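Local coordinates for probable TonB-dependent receptor (Pseudomonas aeruginosa, PDB 4K3F), which probably serves as the periplasmic methionine-binding lipoprotein of a transport system, holding the amino acid in the cleft between two lobes, at residues A54-Q60 and Y196-A202; P13-I17 and V80-P84; L219-K225 and V236-F240. All coordinates share one frame; numbering follows the deposited sequence.

Following the chain from its N terminus, residues 13-17 near the start of the first helix wait for 80-84, at the end of strand 75-82, which closes interaction 2. Before that closure strand 54-59 has been laid down, and it meets its partner only when 196-202 returns from the other lobe; interactions 1 and 2 therefore cross. They also touch, for Asn198 bonds to both His14 and His81, and both reach the bound selenomethionine. Interaction 3 follows in series, 219-225 meeting the C-terminal 236-240 after ten mostly helical residues. Strands 54-59, 198-202, 75-82 and 237-238 are consecutive in one mixed sheet, joined to helices 11-26 and 222-232.

Interaction 1. Residues A54-Q60 and Y196-A202; sequences ANFFQHQ and YVNILVA. With MSE (selenomethionine), chain B.
This is an antiparallel strand pairing in the mixed sheet of one lobe, running from the sheet interior to the selenomethionine pocket of a periplasmic binding protein. Asn55 and Val201 form a hydrogen-bonded pair: Asn55 N to Val201 O is 2.8 Å, and Val201 N returns to Asn55 O. Where the chain turns a corner at Phe57, a water bridges the gap, accepting from Phe57 N and lying close to Ile199 O. Beyond it Ile199 N reaches Gln58 O at 2.9 Å, nearly straight.

At the pocket end His59, Asn198 and Gln58 meet the ligand. With CG between its backbone N and carbonyl carbon (chi1 46°), His59 presents one ring face to Tyr196, whose edge brings CD1 over the imidazole in a T-shaped pair with planes at 59°. The opposite face receives selenium, MSE SE lying 3.4 Å from His59 NE2, a nitrogen that also bonds to Asn112. Asparagine suits position 198 because its amide both accepts and donates: Asn198 OD1 accepts from the ligand ammonium, MSE N, at 2.9 Å, while Asn198 ND2 gives to MSE O at 2.8 Å. Methylene Gln58 CB borders the ligand methyl, 3.6 Å from MSE CE.

Apolar Ile199 and Val201 pack on Leu63 of helix 60-70, whereas Leu200 turns to Met212 and Leu215 of helix 210-218; strand 75-82 continues the sheet beyond 198-202.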
loop_
_atom_site.group_PDB
_atom_site.type_symbol
_atom_site.label_atom_id
_atom_site.label_comp_id
_atom_site.label_asym_id
_atom_site.label_seq_id
_atom_site.Cartn_x
_atom_site.Cartn_y
_atom_site.Cartn_z
ATOM N N ALA A 54 -10.383 10.062 9.993
ATOM C CA ALA A 54 -10.174 8.905 9.135
ATOM C C ALA A 54 -8.810 8.958 8.464
ATOM O O ALA A 54 -8.083 9.947 8.560
ATOM C CB ALA A 54 -11.256 8.885 8.062
ATOM N N ASN A 55 -8.431 7.865 7.832
ATOM C CA ASN A 55 -7.229 7.840 7.024
ATOM C C ASN A 55 -7.409 6.986 5.769
ATOM O O ASN A 55 -8.328 6.161 5.662
ATOM C CB ASN A 55 -5.962 7.460 7.836
ATOM C CG ASN A 55 -5.987 6.036 8.373
ATOM O OD1 ASN A 55 -6.188 5.066 7.632
ATOM N ND2 ASN A 55 -5.730 5.897 9.636
ATOM N N PHE A 56 -6.466 7.161 4.859
ATOM C CA PHE A 56 -6.489 6.479 3.557
ATOM C C PHE A 56 -5.064 6.282 3.109
ATOM O O PHE A 56 -4.449 7.173 2.560
ATOM C CB PHE A 56 -7.334 7.278 2.564
ATOM C CG PHE A 56 -7.414 6.669 1.186
ATOM C CD1 PHE A 56 -7.622 5.310 1.011
ATOM C CD2 PHE A 56 -7.320 7.455 0.061
ATOM C CE1 PHE A 56 -7.704 4.759 -0.279
ATOM C CE2 PHE A 56 -7.412 6.901 -1.222
ATOM C CZ PHE A 56 -7.614 5.567 -1.391
ATOM N N PHE A 57 -4.556 5.074 3.370
ATOM C CA PHE A 57 -3.126 4.754 3.127
ATOM C C PHE A 57 -2.775 3.285 3.187
ATOM O O PHE A 57 -1.717 2.948 2.752
ATOM C CB PHE A 57 -2.155 5.497 4.059
ATOM C CG PHE A 57 -1.990 4.850 5.416
ATOM C CD1 PHE A 57 -2.954 4.978 6.378
ATOM C CD2 PHE A 57 -0.871 4.080 5.690
ATOM C CE1 PHE A 57 -2.798 4.372 7.651
ATOM C CE2 PHE A 57 -0.714 3.489 6.926
ATOM C CZ PHE A 57 -1.676 3.629 7.893
ATOM N N GLN A 58 -3.612 2.431 3.756
ATOM C CA GLN A 58 -3.186 1.037 4.098
ATOM C C GLN A 58 -4.148 0.031 3.507
ATOM O O GLN A 58 -5.249 0.399 3.050
ATOM C CB GLN A 58 -3.118 0.860 5.618
ATOM C CG GLN A 58 -4.504 0.734 6.265
ATOM C CD GLN A 58 -4.457 1.094 7.728
ATOM O OE1 GLN A 58 -3.714 0.502 8.518
ATOM N NE2 GLN A 58 -5.160 2.139 8.079
ATOM N N HIS A 59 -3.728 -1.231 3.509
ATOM C CA HIS A 59 -4.602 -2.327 3.151
ATOM C C HIS A 59 -5.079 -3.025 4.430
ATOM O O HIS A 59 -4.660 -2.715 5.536
ATOM C CB HIS A 59 -3.940 -3.305 2.165
ATOM C CG HIS A 59 -2.519 -3.717 2.516
ATOM N ND1 HIS A 59 -2.203 -4.415 3.677
ATOM C CD2 HIS A 59 -1.347 -3.538 1.868
ATOM C CE1 HIS A 59 -0.899 -4.656 3.707
ATOM N NE2 HIS A 59 -0.360 -4.147 2.604
ATOM N N GLN A 60 -6.024 -3.926 4.281
ATOM C CA GLN A 60 -6.659 -4.563 5.446
ATOM C C GLN A 60 -5.707 -5.432 6.228
ATOM O O GLN A 60 -5.723 -5.391 7.460
ATOM C CB GLN A 60 -7.942 -5.322 5.049
ATOM C CG GLN A 60 -8.767 -5.802 6.242
ATOM C CD GLN A 60 -9.784 -4.822 6.745
ATOM O OE1 GLN A 60 -10.553 -4.226 5.962
ATOM N NE2 GLN A 60 -9.859 -4.697 8.079
ATOM N N TYR A 196 -4.734 -7.008 -1.089
ATOM C CA TYR A 196 -4.157 -5.716 -0.711
ATOM C C TYR A 196 -4.894 -4.466 -1.209
ATOM O O TYR A 196 -4.298 -3.389 -1.389
ATOM C CB TYR A 196 -2.670 -5.656 -1.062
ATOM C CG TYR A 196 -1.921 -6.849 -0.531
ATOM C CD1 TYR A 196 -1.750 -7.052 0.842
ATOM C CD2 TYR A 196 -1.472 -7.851 -1.394
ATOM C CE1 TYR A 196 -1.097 -8.149 1.341
ATOM C CE2 TYR A 196 -0.822 -8.964 -0.887
ATOM C CZ TYR A 196 -0.653 -9.115 0.467
ATOM O OH TYR A 196 -0.027 -10.218 0.937
ATOM N N VAL A 197 -6.209 -4.565 -1.314
ATOM C CA VAL A 197 -6.983 -3.374 -1.596
ATOM C C VAL A 197 -6.745 -2.341 -0.504
ATOM O O VAL A 197 -6.725 -2.661 0.682
ATOM C CB VAL A 197 -8.483 -3.700 -1.690
ATOM C CG1 VAL A 197 -9.314 -2.452 -1.848
ATOM C CG2 VAL A 197 -8.739 -4.681 -2.817
ATOM N N ASN A 198 -6.464 -1.109 -0.920
ATOM C CA ASN A 198 -6.316 0.016 0.014
ATOM C C ASN A 198 -7.683 0.540 0.446
ATOM O O ASN A 198 -8.586 0.681 -0.376
ATOM C CB ASN A 198 -5.483 1.139 -0.613
ATOM C CG ASN A 198 -3.973 0.819 -0.611
ATOM O OD1 ASN A 198 -3.156 1.688 -0.344
ATOM N ND2 ASN A 198 -3.610 -0.483 -0.840
ATOM N N ILE A 199 -7.818 0.763 1.746
ATOM C CA ILE A 199 -9.086 1.044 2.351
ATOM C C ILE A 199 -9.099 2.413 3.041
ATOM O O ILE A 199 -8.120 2.857 3.639
ATOM C CB ILE A 199 -9.413 -0.034 3.402
ATOM C CG1 ILE A 199 -8.182 -0.349 4.281
ATOM C CG2 ILE A 199 -9.827 -1.315 2.687
ATOM C CD1 ILE A 199 -8.456 -1.191 5.496
ATOM N N LEU A 200 -10.266 3.002 3.024
ATOM C CA LEU A 200 -10.568 4.143 3.875
ATOM C C LEU A 200 -10.822 3.554 5.270
ATOM O O LEU A 200 -11.587 2.605 5.384
ATOM C CB LEU A 200 -11.811 4.837 3.380
ATOM C CG LEU A 200 -12.403 5.927 4.255
ATOM C CD1 LEU A 200 -11.487 7.097 4.303
ATOM C CD2 LEU A 200 -13.758 6.374 3.710
ATOM N N VAL A 201 -10.247 4.152 6.317
ATOM C CA VAL A 201 -10.276 3.605 7.679
ATOM C C VAL A 201 -10.736 4.700 8.600
ATOM O O VAL A 201 -10.345 5.880 8.461
ATOM C CB VAL A 201 -8.855 3.070 8.092
ATOM C CG1 VAL A 201 -8.788 2.736 9.581
ATOM C CG2 VAL A 201 -8.583 1.830 7.268
ATOM N N ALA A 202 -11.577 4.326 9.543
ATOM C CA ALA A 202 -12.080 5.293 10.514
ATOM C C ALA A 202 -12.297 4.604 11.827
ATOM O O ALA A 202 -11.566 3.668 12.127
ATOM C CB ALA A 202 -13.338 5.960 9.937
HETATM N N MSE B 300 -0.245 1.801 -0.519
HETATM C CA MSE B 300 0.500 0.685 0.132
HETATM C C MSE B 300 0.287 -0.550 -0.736
HETATM O O MSE B 300 -0.839 -0.800 -1.178
HETATM O OXT MSE B 300 1.234 -1.307 -0.982
HETATM C CB MSE B 300 0.016 0.433 1.569
HETATM C CG MSE B 300 0.783 -0.674 2.253
HETATM SE SE MSE B 300 -0.002 -1.062 4.011
HETATM C CE MSE B 300 0.438 0.534 4.920
HETATM O O HOH W 1 -6.153 3.561 5.351
HETATM O O HOH W 2 -7.006 -5.128 1.804
#

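Interaction 2. Residues P13-I17 and V80-P84; sequences PHAEI and VHIEP. With MSE (selenomethionine), chain B.
His14 brings the NE2 and CD2 side of its imidazole against CE1 of His81, the rings inclined at 58° with His14 NE2 3.5 Å from His81 CE1. The pair lies where helix 11-26 meets the end of strand 75-82, beside the ligand cleft of this periplasmic binding protein fold. No hydrogen bond joins the two segments directly; they fit by packing around a carboxylate.

His81 and Glu83 form a histidine-carboxylate bond, His81 NE2 giving to Glu83 OE2 at 2.8 Å in a nearly straight bond. The acceptor uses its anti lone pair and lies close to the imidazole plane, which fixes the ring's rotation. Glutamate fits here because its extended chain (chi2 172°) carries the carboxylate to the cleft wall, where one oxygen serves His81 and the other the ligand. His14 flanks this carboxylate, with its ring plane 64° from that of Glu83, while its own NE2 bonds to Asn198.

Pro13, preceded by a cis peptide bond, sets its compact ring against the same group: Pro13 CD comes 3.4 Å from Glu83 OE2, and CG lies beside His81. On the same side of the His81 ring as Pro13, Ile17 CD1 comes 3.8 Å from His81 ND1, an apolar tip that continues onto Phe227 and Ile228 of helix 222-232. The carboxylate's second oxygen, Glu83 OE1, takes the selenomethionine ammonium with MSE N only 2.6 Å away.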
loop_
_atom_site.group_PDB
_atom_site.type_symbol
_atom_site.label_atom_id
_atom_site.label_comp_id
_atom_site.label_asym_id
_atom_site.label_seq_id
_atom_site.Cartn_x
_atom_site.Cartn_y
_atom_site.Cartn_z
ATOM N N PRO A 13 -0.812 7.452 -4.299
ATOM C CA PRO A 13 -1.931 8.128 -4.941
ATOM C C PRO A 13 -2.956 8.748 -4.017
ATOM O O PRO A 13 -3.818 9.492 -4.491
ATOM C CB PRO A 13 -2.591 6.990 -5.735
ATOM C CG PRO A 13 -2.401 5.810 -4.863
ATOM C CD PRO A 13 -0.976 5.976 -4.365
ATOM N N HIS A 14 -2.882 8.455 -2.708
ATOM C CA HIS A 14 -4.032 8.666 -1.838
ATOM C C HIS A 14 -4.480 10.111 -1.723
ATOM O O HIS A 14 -5.650 10.417 -1.889
ATOM C CB HIS A 14 -3.770 8.055 -0.452
ATOM C CG HIS A 14 -3.311 6.638 -0.527
ATOM N ND1 HIS A 14 -2.072 6.280 -1.020
ATOM C CD2 HIS A 14 -3.954 5.487 -0.248
ATOM C CE1 HIS A 14 -1.971 4.962 -1.015
ATOM N NE2 HIS A 14 -3.098 4.455 -0.546
ATOM N N ALA A 15 -3.551 11.015 -1.455
ATOM C CA ALA A 15 -3.925 12.420 -1.291
ATOM C C ALA A 15 -4.343 13.043 -2.636
ATOM O O ALA A 15 -5.209 13.920 -2.692
ATOM C CB ALA A 15 -2.803 13.211 -0.624
ATOM N N GLU A 16 -3.787 12.532 -3.731
ATOM C CA GLU A 16 -4.190 12.996 -5.065
ATOM C C GLU A 16 -5.660 12.594 -5.298
ATOM O O GLU A 16 -6.466 13.395 -5.741
ATOM C CB GLU A 16 -3.279 12.414 -6.144
ATOM C CG GLU A 16 -1.815 12.809 -5.982
ATOM C CD GLU A 16 -0.939 12.459 -7.191
ATOM O OE1 GLU A 16 -1.121 11.401 -7.803
ATOM O OE2 GLU A 16 -0.012 13.229 -7.477
ATOM N N ILE A 17 -5.981 11.335 -5.038
ATOM C CA ILE A 17 -7.362 10.869 -5.163
ATOM C C ILE A 17 -8.312 11.713 -4.334
ATOM O O ILE A 17 -9.383 12.128 -4.804
ATOM C CB ILE A 17 -7.453 9.379 -4.746
ATOM C CG1 ILE A 17 -6.752 8.507 -5.797
ATOM C CG2 ILE A 17 -8.909 8.945 -4.542
ATOM C CD1 ILE A 17 -6.481 7.075 -5.336
ATOM N N VAL A 80 -10.861 0.979 -2.097
ATOM C CA VAL A 80 -10.740 1.931 -3.152
ATOM C C VAL A 80 -9.936 1.435 -4.339
ATOM O O VAL A 80 -10.423 1.510 -5.457
ATOM C CB VAL A 80 -10.189 3.272 -2.653
ATOM C CG1 VAL A 80 -10.192 4.277 -3.799
ATOM C CG2 VAL A 80 -11.018 3.836 -1.509
ATOM N N HIS A 81 -8.698 0.986 -4.109
ATOM C CA HIS A 81 -7.799 0.631 -5.183
ATOM C C HIS A 81 -6.777 -0.381 -4.739
ATOM O O HIS A 81 -6.611 -0.625 -3.536
ATOM C CB HIS A 81 -7.071 1.870 -5.736
ATOM C CG HIS A 81 -6.062 2.448 -4.797
ATOM N ND1 HIS A 81 -6.315 3.500 -3.948
ATOM C CD2 HIS A 81 -4.772 2.103 -4.577
ATOM C CE1 HIS A 81 -5.231 3.775 -3.251
ATOM N NE2 HIS A 81 -4.280 2.936 -3.613
ATOM N N ILE A 82 -6.109 -0.966 -5.721
ATOM C CA ILE A 82 -5.013 -1.906 -5.453
ATOM C C ILE A 82 -3.770 -1.313 -6.078
ATOM O O ILE A 82 -3.849 -0.655 -7.135
ATOM C CB ILE A 82 -5.286 -3.324 -6.058
ATOM C CG1 ILE A 82 -6.642 -3.858 -5.592
ATOM C CG2 ILE A 82 -4.222 -4.320 -5.651
ATOM C CD1 ILE A 82 -7.627 -3.998 -6.730
ATOM N N GLU A 83 -2.625 -1.540 -5.449
ATOM C CA GLU A 83 -1.312 -1.076 -5.947
ATOM C C GLU A 83 -0.419 -2.283 -6.110
ATOM O O GLU A 83 0.346 -2.597 -5.214
ATOM C CB GLU A 83 -0.637 -0.146 -4.924
ATOM C CG GLU A 83 -1.348 1.147 -4.695
ATOM C CD GLU A 83 -0.781 1.980 -3.542
ATOM O OE1 GLU A 83 0.378 1.767 -3.055
ATOM O OE2 GLU A 83 -1.525 2.844 -3.115
ATOM N N PRO A 84 -0.511 -2.986 -7.246
ATOM C CA PRO A 84 0.306 -4.197 -7.371
ATOM C C PRO A 84 1.785 -3.938 -7.086
ATOM O O PRO A 84 2.398 -3.023 -7.657
ATOM C CB PRO A 84 0.055 -4.633 -8.803
ATOM C CG PRO A 84 -1.340 -4.171 -9.048
ATOM C CD PRO A 84 -1.427 -2.814 -8.361
HETATM N N MSE B 300 -0.245 1.801 -0.519
HETATM C CA MSE B 300 0.500 0.685 0.132
HETATM C C MSE B 300 0.287 -0.550 -0.736
HETATM O O MSE B 300 -0.839 -0.800 -1.178
HETATM O OXT MSE B 300 1.234 -1.307 -0.982
HETATM C CB MSE B 300 0.016 0.433 1.569
HETATM C CG MSE B 300 0.783 -0.674 2.253
HETATM SE SE MSE B 300 -0.002 -1.062 4.011
HETATM C CE MSE B 300 0.438 0.534 4.920
#

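Interaction 3. Residues L219-K225 and V236-F240; sequences LHSAEIK and VVPAF
Aromatic packing comes first: Phe240, the last residue of the chain, lies against His220 with ring planes only 12° apart, yet the two are slid so far that they barely overlap. Each ring instead covers an aliphatic carbon of the other residue. His220 CA sits 3.6 Å from the centroid of the Phe240 ring, and Phe240 CB sits 3.8 Å from the centroid of the imidazole, two CH-pi contacts made almost along the ring normals. With CG between the backbone N and the carboxylate carbon (chi1 61°), the benzyl ring is folded toward the loop 219-221. A broad ring suits this place, since it also meets backbone oxygens: Leu219 O is 3.2 Å from Phe240 CE2, and Ser221 O lies at the edge near the ring plane. Leu219 O is buried here without a hydrogen-bonding partner.

The apolar contacts come from Lys225 and Pro238. Lys225 CB approaches Phe240 CE1 at 3.6 Å, while the lysine side chain crosses Pro238 at about a right angle, Lys225 CG 3.9 Å from Pro238 CG. Pro238 CB lies over the Phe240 face opposite His220, toward the rim.

Polar interactions complete the contact. The lysine chain bends at chi3 (-96°), bringing Lys225 NZ 3.0 Å from Phe240 O in a weak hydrogen bond, with a long salt bridge to OXT; a flexible cation is well suited to a terminal carboxylate near the surface. His220 NE2 bonds to Gly79 O, tying the loop to strand 75-82.

Ser221 is the N-cap of helix 222-232, its OG accepting from Ile224 N at 3.1 Å and also hydrogen-bonded to Ala218 O. The arrangement is a capped helix start packed against the C-terminal tail, whose strand 237-238 forms the edge of the mixed sheet.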
loop_
_atom_site.group_PDB
_atom_site.type_symbol
_atom_site.label_atom_id
_atom_site.label_comp_id
_atom_site.label_asym_id
_atom_site.label_seq_id
_atom_site.Cartn_x
_atom_site.Cartn_y
_atom_site.Cartn_z
ATOM N N LEU A 219 -15.716 7.755 -3.373
ATOM C CA LEU A 219 -14.511 6.983 -3.699
ATOM C C LEU A 219 -14.812 5.772 -4.559
ATOM O O LEU A 219 -13.877 5.115 -4.992
ATOM C CB LEU A 219 -13.776 6.541 -2.428
ATOM C CG LEU A 219 -13.109 7.694 -1.662
ATOM C CD1 LEU A 219 -12.680 7.262 -0.283
ATOM C CD2 LEU A 219 -11.910 8.192 -2.408
ATOM N N HIS A 220 -16.101 5.450 -4.763
ATOM C CA HIS A 220 -16.524 4.415 -5.737
ATOM C C HIS A 220 -17.142 5.040 -6.986
ATOM O O HIS A 220 -17.733 4.326 -7.799
ATOM C CB HIS A 220 -17.497 3.410 -5.119
ATOM C CG HIS A 220 -16.852 2.385 -4.241
ATOM N ND1 HIS A 220 -17.510 1.240 -3.843
ATOM C CD2 HIS A 220 -15.598 2.297 -3.724
ATOM C CE1 HIS A 220 -16.703 0.503 -3.090
ATOM N NE2 HIS A 220 -15.542 1.130 -2.992
ATOM N N SER A 221 -16.981 6.357 -7.164
ATOM C CA SER A 221 -17.651 7.058 -8.249
ATOM C C SER A 221 -16.965 6.742 -9.576
ATOM O O SER A 221 -15.771 6.410 -9.636
ATOM C CB SER A 221 -17.688 8.554 -8.039
ATOM O OG SER A 221 -16.399 9.095 -8.103
ATOM N N ALA A 222 -17.737 6.837 -10.650
ATOM C CA ALA A 222 -17.182 6.696 -12.005
ATOM C C ALA A 222 -16.091 7.720 -12.270
ATOM O O ALA A 222 -15.104 7.421 -12.955
ATOM C CB ALA A 222 -18.282 6.864 -13.023
ATOM N N GLU A 223 -16.240 8.914 -11.675
ATOM C CA GLU A 223 -15.271 9.995 -11.883
ATOM C C GLU A 223 -13.927 9.663 -11.246
ATOM O O GLU A 223 -12.892 9.941 -11.826
ATOM C CB GLU A 223 -15.835 11.302 -11.347
ATOM C CG GLU A 223 -17.013 11.819 -12.172
ATOM C CD GLU A 223 -18.330 11.134 -11.876
ATOM O OE1 GLU A 223 -18.479 10.505 -10.812
ATOM O OE2 GLU A 223 -19.232 11.208 -12.735
ATOM N N ILE A 224 -13.935 9.067 -10.045
ATOM C CA ILE A 224 -12.693 8.718 -9.358
ATOM C C ILE A 224 -12.043 7.542 -10.057
ATOM O O ILE A 224 -10.826 7.470 -10.168
ATOM C CB ILE A 224 -12.981 8.443 -7.869
ATOM C CG1 ILE A 224 -13.222 9.769 -7.183
ATOM C CG2 ILE A 224 -11.835 7.717 -7.223
ATOM C CD1 ILE A 224 -11.992 10.692 -7.190
ATOM N N LYS A 225 -12.871 6.648 -10.611
ATOM C CA LYS A 225 -12.338 5.504 -11.345
ATOM C C LYS A 225 -11.590 6.000 -12.583
ATOM O O LYS A 225 -10.471 5.596 -12.858
ATOM C CB LYS A 225 -13.449 4.515 -11.717
ATOM C CG LYS A 225 -13.008 3.395 -12.634
ATOM C CD LYS A 225 -14.193 2.502 -12.971
ATOM C CE LYS A 225 -14.233 1.310 -12.067
ATOM N NZ LYS A 225 -15.071 0.235 -12.639
ATOM N N VAL A 236 -2.053 1.777 -10.476
ATOM C CA VAL A 236 -3.061 1.830 -9.426
ATOM C C VAL A 236 -4.355 1.383 -10.088
ATOM O O VAL A 236 -4.735 1.927 -11.138
ATOM C CB VAL A 236 -3.185 3.234 -8.816
ATOM C CG1 VAL A 236 -4.233 3.273 -7.717
ATOM C CG2 VAL A 236 -1.827 3.681 -8.303
ATOM N N VAL A 237 -4.937 0.315 -9.553
ATOM C CA VAL A 237 -6.087 -0.330 -10.146
ATOM C C VAL A 237 -7.323 -0.070 -9.291
ATOM O O VAL A 237 -7.320 -0.379 -8.080
ATOM C CB VAL A 237 -5.828 -1.840 -10.240
ATOM C CG1 VAL A 237 -7.031 -2.568 -10.819
ATOM C CG2 VAL A 237 -4.573 -2.130 -11.045
ATOM N N PRO A 238 -8.394 0.507 -9.861
ATOM C CA PRO A 238 -9.602 0.638 -9.098
ATOM C C PRO A 238 -10.138 -0.717 -8.587
ATOM O O PRO A 238 -10.092 -1.730 -9.312
ATOM C CB PRO A 238 -10.589 1.242 -10.087
ATOM C CG PRO A 238 -9.778 1.805 -11.206
ATOM C CD PRO A 238 -8.527 1.003 -11.253
ATOM N N ALA A 239 -10.675 -0.719 -7.372
ATOM C CA ALA A 239 -11.123 -1.928 -6.708
ATOM C C ALA A 239 -12.649 -1.933 -6.621
ATOM O O ALA A 239 -13.220 -2.356 -5.628
ATOM C CB ALA A 239 -10.511 -2.002 -5.321
ATOM N N PHE A 240 -13.282 -1.393 -7.651
ATOM C CA PHE A 240 -14.734 -1.279 -7.683
ATOM C C PHE A 240 -15.161 -1.161 -9.150
ATOM O O PHE A 240 -14.315 -1.097 -10.070
ATOM C CB PHE A 240 -15.222 -0.093 -6.799
ATOM C CG PHE A 240 -14.708 1.247 -7.237
ATOM C CD1 PHE A 240 -15.382 1.988 -8.205
ATOM C CD2 PHE A 240 -13.518 1.734 -6.754
ATOM C CE1 PHE A 240 -14.891 3.206 -8.634
ATOM C CE2 PHE A 240 -13.016 2.960 -7.172
ATOM C CZ PHE A 240 -13.710 3.699 -8.110
ATOM O OXT PHE A 240 -16.367 -1.110 -9.420
#